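PDB 3ON2: probable transcriptional regulator from Rhodococcus jostii, which probably acts as a TetR-family transcriptional regulator that binds DNA through an N-terminal helix-turn-helix, although its regulatory role has not been established. Local coordinates for residues 137-142 against 155-160; 95-100 against 106-111; 165-170 against 183-188. One frame throughout, in Å; residues are numbered along the deposited sequence.

Overall arrangement
Going along the chain from the N terminus, past the helices of the predicted DNA-binding end, contact 2 comes first and closes the short turn between helix 86-103 and helix 105-115. Contact 1 follows, closing the connection from helix 122-144 to helix 153-172. Contact 3 is last, across the link from helix 153-172 to helix 181-196. The three are in series, so none nests in or crosses another. Helix 153-172 serves both contacts 1 and 3, which lie about 17 Å apart, centre to centre. Contacts 2 and 3 touch through a probable hydrogen bond, Tyr-97 OH to His-165 ND1 at 2.8 Å, and through Val-98 packed on Val-185, tying helix 86-103 to the last two helices.

Contact 1: residues 137-142 against 155-160; sequences RIVTEA and RIALVA
Val-139 packs against Ile-156 and Ala-157, joining helix 122-144 to helix 153-172 in the all-helical C-terminal domain of a TetR-type fold. The closest approach is Val-139 CG1 to Ile-156 CG2, 3.7 Å, and the valine lies aslant the isoleucine. Val-139 CG1 also lies 3.9 Å from Ile-156 CB and 4.1 Å from Ile-156 CD1, so one valine methyl rests along much of the branched isoleucine. The first torsion of Val-139 (chi1 170°) sends CG1 anti to the backbone N and leaves CG2 beside that N, where it meets Ile-156 CG2 at 4.1 Å and, more loosely, the small methyl of Ala-157. Little bulk stands between the backbones there: CA of Val-139 and CA of Ala-157 are 6.8 Å apart.

One shell out, Ala-157 also meets Met-132, Thr-135 and Val-136 of helix 122-144, while Ile-156 is backed by Phe-192 and Leu-196 of helix 181-196. Val-139 also lines a pocket, shared with Ala-160, that holds a polyether, probably from the crystallisation liquor, about 4 Å from the valine side chain. The looser end of the contact is Val-139 CG2 to Ala-157 CB, at 4.4 Å.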
loop_
_atom_site.group_PDB
_atom_site.type_symbol
_atom_site.label_atom_id
_atom_site.label_comp_id
_atom_site.label_asym_id
_atom_site.label_seq_id
_atom_site.Cartn_x
_atom_site.Cartn_y
_atom_site.Cartn_z
ATOM N N ARG A 137 -12.913 -4.191 -8.755
ATOM C CA ARG A 137 -13.148 -4.143 -10.218
ATOM C C ARG A 137 -12.608 -5.390 -10.920
ATOM O O ARG A 137 -13.305 -5.966 -11.740
ATOM C CB ARG A 137 -12.608 -2.834 -10.830
ATOM C CG ARG A 137 -11.969 -2.933 -12.235
ATOM C CD ARG A 137 -11.602 -1.563 -12.888
ATOM N NE ARG A 137 -10.786 -0.644 -12.065
ATOM C CZ ARG A 137 -11.280 0.176 -11.126
ATOM N NH1 ARG A 137 -12.587 0.173 -10.864
ATOM N NH2 ARG A 137 -10.478 0.989 -10.433
ATOM N N ILE A 138 -11.403 -5.831 -10.545
ATOM C CA ILE A 138 -10.781 -7.055 -11.062
ATOM C C ILE A 138 -11.611 -8.305 -10.721
ATOM O O ILE A 138 -11.737 -9.208 -11.551
ATOM C CB ILE A 138 -9.355 -7.248 -10.468
ATOM C CG1 ILE A 138 -8.434 -6.046 -10.777
ATOM C CG2 ILE A 138 -8.740 -8.564 -10.912
ATOM C CD1 ILE A 138 -7.795 -6.048 -12.148
ATOM N N VAL A 139 -12.140 -8.365 -9.495
ATOM C CA VAL A 139 -13.056 -9.457 -9.076
ATOM C C VAL A 139 -14.359 -9.396 -9.901
ATOM O O VAL A 139 -14.807 -10.416 -10.418
ATOM C CB VAL A 139 -13.369 -9.399 -7.538
ATOM C CG1 VAL A 139 -14.502 -10.371 -7.134
ATOM C CG2 VAL A 139 -12.091 -9.632 -6.680
ATOM N N THR A 140 -14.952 -8.203 -10.015
ATOM C CA THR A 140 -16.202 -8.003 -10.787
ATOM C C THR A 140 -16.007 -8.428 -12.238
ATOM O O THR A 140 -16.842 -9.152 -12.781
ATOM C CB THR A 140 -16.728 -6.538 -10.696
ATOM O OG1 THR A 140 -16.866 -6.182 -9.323
ATOM C CG2 THR A 140 -18.124 -6.368 -11.343
ATOM N N GLU A 141 -14.898 -8.011 -12.845
ATOM C CA GLU A 141 -14.549 -8.409 -14.221
ATOM C C GLU A 141 -14.392 -9.915 -14.332
ATOM O O GLU A 141 -14.765 -10.507 -15.346
ATOM C CB GLU A 141 -13.273 -7.704 -14.723
ATOM C CG GLU A 141 -13.403 -6.169 -14.861
ATOM C CD GLU A 141 -12.100 -5.452 -15.293
ATOM O OE1 GLU A 141 -11.061 -6.127 -15.477
ATOM O OE2 GLU A 141 -12.116 -4.196 -15.448
ATOM N N ALA A 142 -13.851 -10.541 -13.292
ATOM C CA ALA A 142 -13.695 -12.005 -13.273
ATOM C C ALA A 142 -15.044 -12.700 -13.230
ATOM O O ALA A 142 -15.231 -13.772 -13.821
ATOM C CB ALA A 142 -12.830 -12.456 -12.080
ATOM N N ARG A 155 -16.997 -8.314 -0.701
ATOM C CA ARG A 155 -16.671 -9.326 0.314
ATOM C C ARG A 155 -15.556 -10.268 -0.174
ATOM O O ARG A 155 -14.676 -10.667 0.626
ATOM C CB ARG A 155 -17.905 -10.152 0.739
ATOM C CG ARG A 155 -18.931 -9.374 1.561
ATOM C CD ARG A 155 -18.323 -8.801 2.848
ATOM N NE ARG A 155 -19.249 -7.831 3.445
ATOM C CZ ARG A 155 -20.208 -8.140 4.309
ATOM N NH1 ARG A 155 -20.363 -9.404 4.712
ATOM N NH2 ARG A 155 -21.001 -7.186 4.789
ATOM N N ILE A 156 -15.600 -10.620 -1.465
ATOM C CA ILE A 156 -14.571 -11.468 -2.084
ATOM C C ILE A 156 -13.230 -10.742 -2.007
ATOM O O ILE A 156 -12.219 -11.303 -1.556
ATOM C CB ILE A 156 -14.938 -11.847 -3.538
ATOM C CG1 ILE A 156 -16.174 -12.764 -3.548
ATOM C CG2 ILE A 156 -13.754 -12.538 -4.261
ATOM C CD1 ILE A 156 -16.785 -13.023 -4.995
ATOM N N ALA A 157 -13.230 -9.484 -2.421
ATOM C CA ALA A 157 -12.029 -8.663 -2.357
ATOM C C ALA A 157 -11.510 -8.531 -0.921
ATOM O O ALA A 157 -10.296 -8.546 -0.697
ATOM C CB ALA A 157 -12.306 -7.297 -2.976
ATOM N N LEU A 158 -12.427 -8.401 0.039
ATOM C CA LEU A 158 -12.085 -8.260 1.440
ATOM C C LEU A 158 -11.427 -9.533 2.003
ATOM O O LEU A 158 -10.450 -9.451 2.772
ATOM C CB LEU A 158 -13.326 -7.865 2.265
ATOM C CG LEU A 158 -13.052 -7.467 3.721
ATOM C CD1 LEU A 158 -12.050 -6.331 3.774
ATOM C CD2 LEU A 158 -14.360 -7.115 4.454
ATOM N N VAL A 159 -11.934 -10.703 1.608
ATOM C CA VAL A 159 -11.313 -11.955 2.032
ATOM C C VAL A 159 -9.896 -12.045 1.455
ATOM O O VAL A 159 -8.958 -12.429 2.168
ATOM C CB VAL A 159 -12.158 -13.204 1.679
ATOM C CG1 VAL A 159 -11.336 -14.489 1.864
ATOM C CG2 VAL A 159 -13.410 -13.241 2.571
ATOM N N ALA A 160 -9.739 -11.645 0.189
ATOM C CA ALA A 160 -8.406 -11.623 -0.437
ATOM C C ALA A 160 -7.431 -10.689 0.307
ATOM O O ALA A 160 -6.270 -11.051 0.554
ATOM C CB ALA A 160 -8.506 -11.227 -1.933
#

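Contact 2: residues 95-100 against 106-111; sequences GAYVSF and ELLALM
Leu-108 pushes its two methyls toward Tyr-97 and Phe-100, where helix 105-115 runs nearly perpendicular to helix 86-103 in the TetR-like C-terminal domain. The tighter part is at the tyrosine: Tyr-97 OH lies 3.8 Å from Leu-108 CD2, and the two side chains cross at about a right angle. Tyr-97 swings its ring out opposite the backbone N (chi1 179°), which brings the hydroxyl to the leucine although its CB does not point at the other helix.

Beside it the packing is slacker. The Phe-100 ring offers its edge, with CE2 4.3 Å from Leu-108 CD1 and 4.2 Å from SE of Met-111, a selenomethionine. That selenium is 5.5 Å from the ring centroid and 79° off the ring normal, a Met-aromatic contact made at the rim. The axes of the two short segments come no closer than 11.9 Å, so long side chains must span the gap. All four touching residues are buried, whereas Ser-99 and Ala-109 lie on exposed sides of their helices.

Tyr-97 also borders the pocket in which a polyether is bound. Its hydroxyl meets Leu-108 by van der Waals contact and finds its polar partners in Tyr-112 OH and His-165 ND1, which implies that a buried polar atom sits satisfied at the margin of an apolar joint.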
loop_
_atom_site.group_PDB
_atom_site.type_symbol
_atom_site.label_atom_id
_atom_site.label_comp_id
_atom_site.label_asym_id
_atom_site.label_seq_id
_atom_site.Cartn_x
_atom_site.Cartn_y
_atom_site.Cartn_z
ATOM N N GLY A 95 0.821 -11.184 -5.067
ATOM C CA GLY A 95 2.277 -11.070 -5.012
ATOM C C GLY A 95 2.745 -9.625 -4.915
ATOM O O GLY A 95 3.640 -9.323 -4.124
ATOM N N ALA A 96 2.136 -8.728 -5.700
ATOM C CA ALA A 96 2.463 -7.294 -5.620
ATOM C C ALA A 96 2.102 -6.664 -4.280
ATOM O O ALA A 96 2.831 -5.801 -3.771
ATOM C CB ALA A 96 1.785 -6.506 -6.751
ATOM N N TYR A 97 0.965 -7.042 -3.720
ATOM C CA TYR A 97 0.615 -6.518 -2.392
ATOM C C TYR A 97 1.641 -6.904 -1.310
ATOM O O TYR A 97 2.080 -6.064 -0.514
ATOM C CB TYR A 97 -0.785 -6.964 -1.933
ATOM C CG TYR A 97 -1.055 -6.398 -0.549
ATOM C CD1 TYR A 97 -1.424 -5.053 -0.410
ATOM C CD2 TYR A 97 -0.849 -7.156 0.606
ATOM C CE1 TYR A 97 -1.622 -4.491 0.822
ATOM C CE2 TYR A 97 -1.050 -6.589 1.871
ATOM C CZ TYR A 97 -1.446 -5.255 1.965
ATOM O OH TYR A 97 -1.658 -4.636 3.166
ATOM N N VAL A 98 1.966 -8.193 -1.248
ATOM C CA VAL A 98 2.889 -8.686 -0.229
ATOM C C VAL A 98 4.269 -8.046 -0.413
ATOM O O VAL A 98 4.868 -7.587 0.563
ATOM C CB VAL A 98 2.911 -10.246 -0.184
ATOM C CG1 VAL A 98 3.913 -10.774 0.870
ATOM C CG2 VAL A 98 1.491 -10.782 0.145
ATOM N N SER A 99 4.755 -7.963 -1.647
ATOM C CA SER A 99 6.034 -7.271 -1.903
ATOM C C SER A 99 6.032 -5.815 -1.467
ATOM O O SER A 99 7.040 -5.332 -0.903
ATOM C CB SER A 99 6.410 -7.332 -3.379
ATOM O OG SER A 99 6.633 -8.673 -3.708
ATOM N N PHE A 100 4.927 -5.113 -1.746
ATOM C CA PHE A 100 4.807 -3.720 -1.311
ATOM C C PHE A 100 4.901 -3.583 0.211
ATOM O O PHE A 100 5.626 -2.721 0.740
ATOM C CB PHE A 100 3.480 -3.095 -1.789
ATOM C CG PHE A 100 3.393 -1.619 -1.549
ATOM C CD1 PHE A 100 3.763 -0.720 -2.546
ATOM C CD2 PHE A 100 2.959 -1.117 -0.306
ATOM C CE1 PHE A 100 3.686 0.674 -2.314
ATOM C CE2 PHE A 100 2.896 0.255 -0.066
ATOM C CZ PHE A 100 3.260 1.153 -1.072
ATOM N N GLU A 106 7.059 0.312 7.648
ATOM C CA GLU A 106 6.657 1.467 8.484
ATOM C C GLU A 106 5.670 2.394 7.742
ATOM O O GLU A 106 4.754 2.943 8.354
ATOM C CB GLU A 106 7.866 2.270 8.991
ATOM C CG GLU A 106 8.807 1.506 9.922
ATOM C CD GLU A 106 8.160 1.151 11.253
ATOM O OE1 GLU A 106 7.089 1.692 11.584
ATOM O OE2 GLU A 106 8.719 0.318 11.985
ATOM N N LEU A 107 5.847 2.567 6.434
ATOM C CA LEU A 107 4.897 3.397 5.682
ATOM C C LEU A 107 3.511 2.751 5.676
ATOM O O LEU A 107 2.507 3.421 5.894
ATOM C CB LEU A 107 5.370 3.663 4.258
ATOM C CG LEU A 107 4.357 4.470 3.431
ATOM C CD1 LEU A 107 4.310 5.936 3.885
ATOM C CD2 LEU A 107 4.680 4.351 1.936
ATOM N N LEU A 108 3.467 1.437 5.469
ATOM C CA LEU A 108 2.198 0.742 5.449
ATOM C C LEU A 108 1.462 0.818 6.808
ATOM O O LEU A 108 0.235 1.090 6.851
ATOM C CB LEU A 108 2.403 -0.710 4.976
ATOM C CG LEU A 108 1.131 -1.485 4.640
ATOM C CD1 LEU A 108 0.613 -1.138 3.251
ATOM C CD2 LEU A 108 1.354 -2.988 4.804
ATOM N N ALA A 109 2.195 0.607 7.913
ATOM C CA ALA A 109 1.622 0.837 9.256
ATOM C C ALA A 109 1.033 2.253 9.394
ATOM O O ALA A 109 -0.092 2.417 9.920
ATOM C CB ALA A 109 2.652 0.586 10.330
ATOM N N LEU A 110 1.774 3.268 8.927
ATOM C CA LEU A 110 1.292 4.645 8.970
ATOM C C LEU A 110 0.024 4.826 8.114
ATOM O O LEU A 110 -0.952 5.438 8.554
ATOM C CB LEU A 110 2.395 5.638 8.568
ATOM C CG LEU A 110 1.990 7.124 8.464
ATOM C CD1 LEU A 110 1.545 7.721 9.804
ATOM C CD2 LEU A 110 3.157 7.949 7.904
HETATM N N MSE A 111 0.050 4.290 6.896
HETATM C CA MSE A 111 -1.077 4.359 5.969
HETATM C C MSE A 111 -2.358 3.874 6.633
HETATM O O MSE A 111 -3.342 4.599 6.658
HETATM C CB MSE A 111 -0.801 3.508 4.737
HETATM C CG MSE A 111 0.160 4.159 3.765
HETATM SE SE MSE A 111 0.938 2.848 2.550
HETATM C CE MSE A 111 -0.640 2.099 1.632
#

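Contact 3: residues 165-170 against 183-188; sequences HGIATL and EVVTAA
Helices 153-172 and 181-196, the last two of the chain, form an antiparallel pair in the TetR-like C-terminal region; between residues 165-170 and 183-188 the contact is carried by one side chain, Ile-167, reaching to Val-184, Val-185 and Ala-188. The short segments run at 160° to each other with axes 10.5 Å apart. In TetR-family dimers the last two long helices of this domain commonly form the subunit interface, and several residues here touch crystal neighbours, but the assembly given is a single chain.

Ile-167 is held extended, with CG1 anti to its carbonyl carbon and CD1 carried straight on (chi2 175°), so that CD1 lands on the opposing helix. There it meets Ala-188 CB at 3.5 Å, the closest approach of the contact, and Val-185 CA at 3.7 Å. The same methyl lies 3.7 Å from Val-184 O, a carbonyl already engaged by the helix bond from Ala-188 N. Farther back, Ile-167 CG1 is 3.9 Å from Val-184 CG1, the two chains lying alongside each other and pointing opposite ways. The other branch, Ile-167 CG2, crosses to Val-185 CG2 at 3.9 Å. Replacing Ile-167 by an alanine would probably open a gap facing Ala-188 and strip Val-184 and Val-185 of the methyl contacts that Ile-167 gives them.

Val-185 also leans on Ala-94 and Val-98 of helix 86-103, and Phe-164, from the same helix as Ile-167, packs on Val-185 and Ala-188. On helix 153-172, Thr-169 OG1 donates to His-165 O at 2.7 Å, tilted 34° from the carbonyl plane, while the backbone N of Thr-169 reaches that oxygen from the opposite face. Between these segments the cohesion is therefore apolar packing, while the polar bonds stay within each helix.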
loop_
_atom_site.group_PDB
_atom_site.type_symbol
_atom_site.label_atom_id
_atom_site.label_comp_id
_atom_site.label_asym_id
_atom_site.label_seq_id
_atom_site.Cartn_x
_atom_site.Cartn_y
_atom_site.Cartn_z
ATOM N N HIS A 165 -2.814 -9.553 3.431
ATOM C CA HIS A 165 -2.320 -8.781 4.563
ATOM C C HIS A 165 -1.924 -9.692 5.742
ATOM O O HIS A 165 -0.982 -9.384 6.469
ATOM C CB HIS A 165 -3.308 -7.715 5.033
ATOM C CG HIS A 165 -2.713 -6.753 6.013
ATOM N ND1 HIS A 165 -1.711 -5.871 5.664
ATOM C CD2 HIS A 165 -2.958 -6.545 7.329
ATOM C CE1 HIS A 165 -1.355 -5.170 6.727
ATOM N NE2 HIS A 165 -2.107 -5.546 7.745
ATOM N N GLY A 166 -2.670 -10.772 5.956
ATOM C CA GLY A 166 -2.295 -11.775 6.965
ATOM C C GLY A 166 -0.931 -12.404 6.691
ATOM O O GLY A 166 -0.113 -12.490 7.585
ATOM N N ILE A 167 -0.683 -12.818 5.446
ATOM C CA ILE A 167 0.638 -13.315 5.044
ATOM C C ILE A 167 1.761 -12.274 5.298
ATOM O O ILE A 167 2.793 -12.598 5.926
ATOM C CB ILE A 167 0.660 -13.872 3.569
ATOM C CG1 ILE A 167 -0.232 -15.121 3.449
ATOM C CG2 ILE A 167 2.124 -14.285 3.171
ATOM C CD1 ILE A 167 -0.368 -15.661 1.964
ATOM N N ALA A 168 1.570 -11.040 4.834
ATOM C CA ALA A 168 2.559 -9.975 5.056
ATOM C C ALA A 168 2.814 -9.729 6.566
ATOM O O ALA A 168 3.965 -9.538 6.997
ATOM C CB ALA A 168 2.138 -8.683 4.336
ATOM N N THR A 169 1.742 -9.768 7.361
ATOM C CA THR A 169 1.822 -9.616 8.809
ATOM C C THR A 169 2.637 -10.766 9.459
ATOM O O THR A 169 3.550 -10.518 10.293
ATOM C CB THR A 169 0.403 -9.502 9.423
ATOM O OG1 THR A 169 -0.266 -8.365 8.864
ATOM C CG2 THR A 169 0.467 -9.349 10.949
ATOM N N LEU A 170 2.366 -12.005 9.046
ATOM C CA LEU A 170 3.122 -13.146 9.552
ATOM C C LEU A 170 4.593 -13.009 9.175
ATOM O O LEU A 170 5.481 -13.284 10.001
ATOM C CB LEU A 170 2.566 -14.504 9.039
ATOM C CG LEU A 170 1.169 -14.982 9.505
ATOM C CD1 LEU A 170 0.928 -16.499 9.275
ATOM C CD2 LEU A 170 0.931 -14.654 10.967
ATOM N N GLU A 183 6.239 -18.871 -1.608
ATOM C CA GLU A 183 5.520 -20.157 -1.633
ATOM C C GLU A 183 4.194 -20.099 -0.879
ATOM O O GLU A 183 3.235 -20.745 -1.267
ATOM C CB GLU A 183 6.390 -21.280 -1.062
ATOM C CG GLU A 183 7.636 -21.622 -1.937
ATOM C CD GLU A 183 8.395 -22.855 -1.453
ATOM O OE1 GLU A 183 7.882 -23.594 -0.585
ATOM O OE2 GLU A 183 9.516 -23.090 -1.955
ATOM N N VAL A 184 4.145 -19.327 0.200
ATOM C CA VAL A 184 2.923 -19.209 1.010
ATOM C C VAL A 184 1.900 -18.349 0.257
ATOM O O VAL A 184 0.719 -18.694 0.205
ATOM C CB VAL A 184 3.235 -18.605 2.416
ATOM C CG1 VAL A 184 1.960 -18.401 3.261
ATOM C CG2 VAL A 184 4.166 -19.506 3.158
ATOM N N VAL A 185 2.351 -17.243 -0.328
ATOM C CA VAL A 185 1.479 -16.424 -1.198
ATOM C C VAL A 185 0.840 -17.274 -2.317
ATOM O O VAL A 185 -0.380 -17.239 -2.529
ATOM C CB VAL A 185 2.245 -15.196 -1.794
ATOM C CG1 VAL A 185 1.401 -14.456 -2.862
ATOM C CG2 VAL A 185 2.662 -14.236 -0.693
ATOM N N THR A 186 1.665 -18.064 -2.998
ATOM C CA THR A 186 1.189 -18.914 -4.114
ATOM C C THR A 186 0.193 -19.952 -3.650
ATOM O O THR A 186 -0.850 -20.120 -4.286
ATOM C CB THR A 186 2.362 -19.595 -4.866
ATOM O OG1 THR A 186 3.195 -18.568 -5.404
ATOM C CG2 THR A 186 1.852 -20.418 -6.039
ATOM N N ALA A 187 0.470 -20.601 -2.509
ATOM C CA ALA A 187 -0.465 -21.601 -2.000
ATOM C C ALA A 187 -1.796 -20.924 -1.646
ATOM O O ALA A 187 -2.873 -21.441 -1.973
ATOM C CB ALA A 187 0.112 -22.329 -0.788
ATOM N N ALA A 188 -1.724 -19.765 -0.999
ATOM C CA ALA A 188 -2.933 -19.008 -0.645
ATOM C C ALA A 188 -3.722 -18.567 -1.906
ATOM O O ALA A 188 -4.966 -18.641 -1.937
ATOM C CB ALA A 188 -2.570 -17.783 0.227
#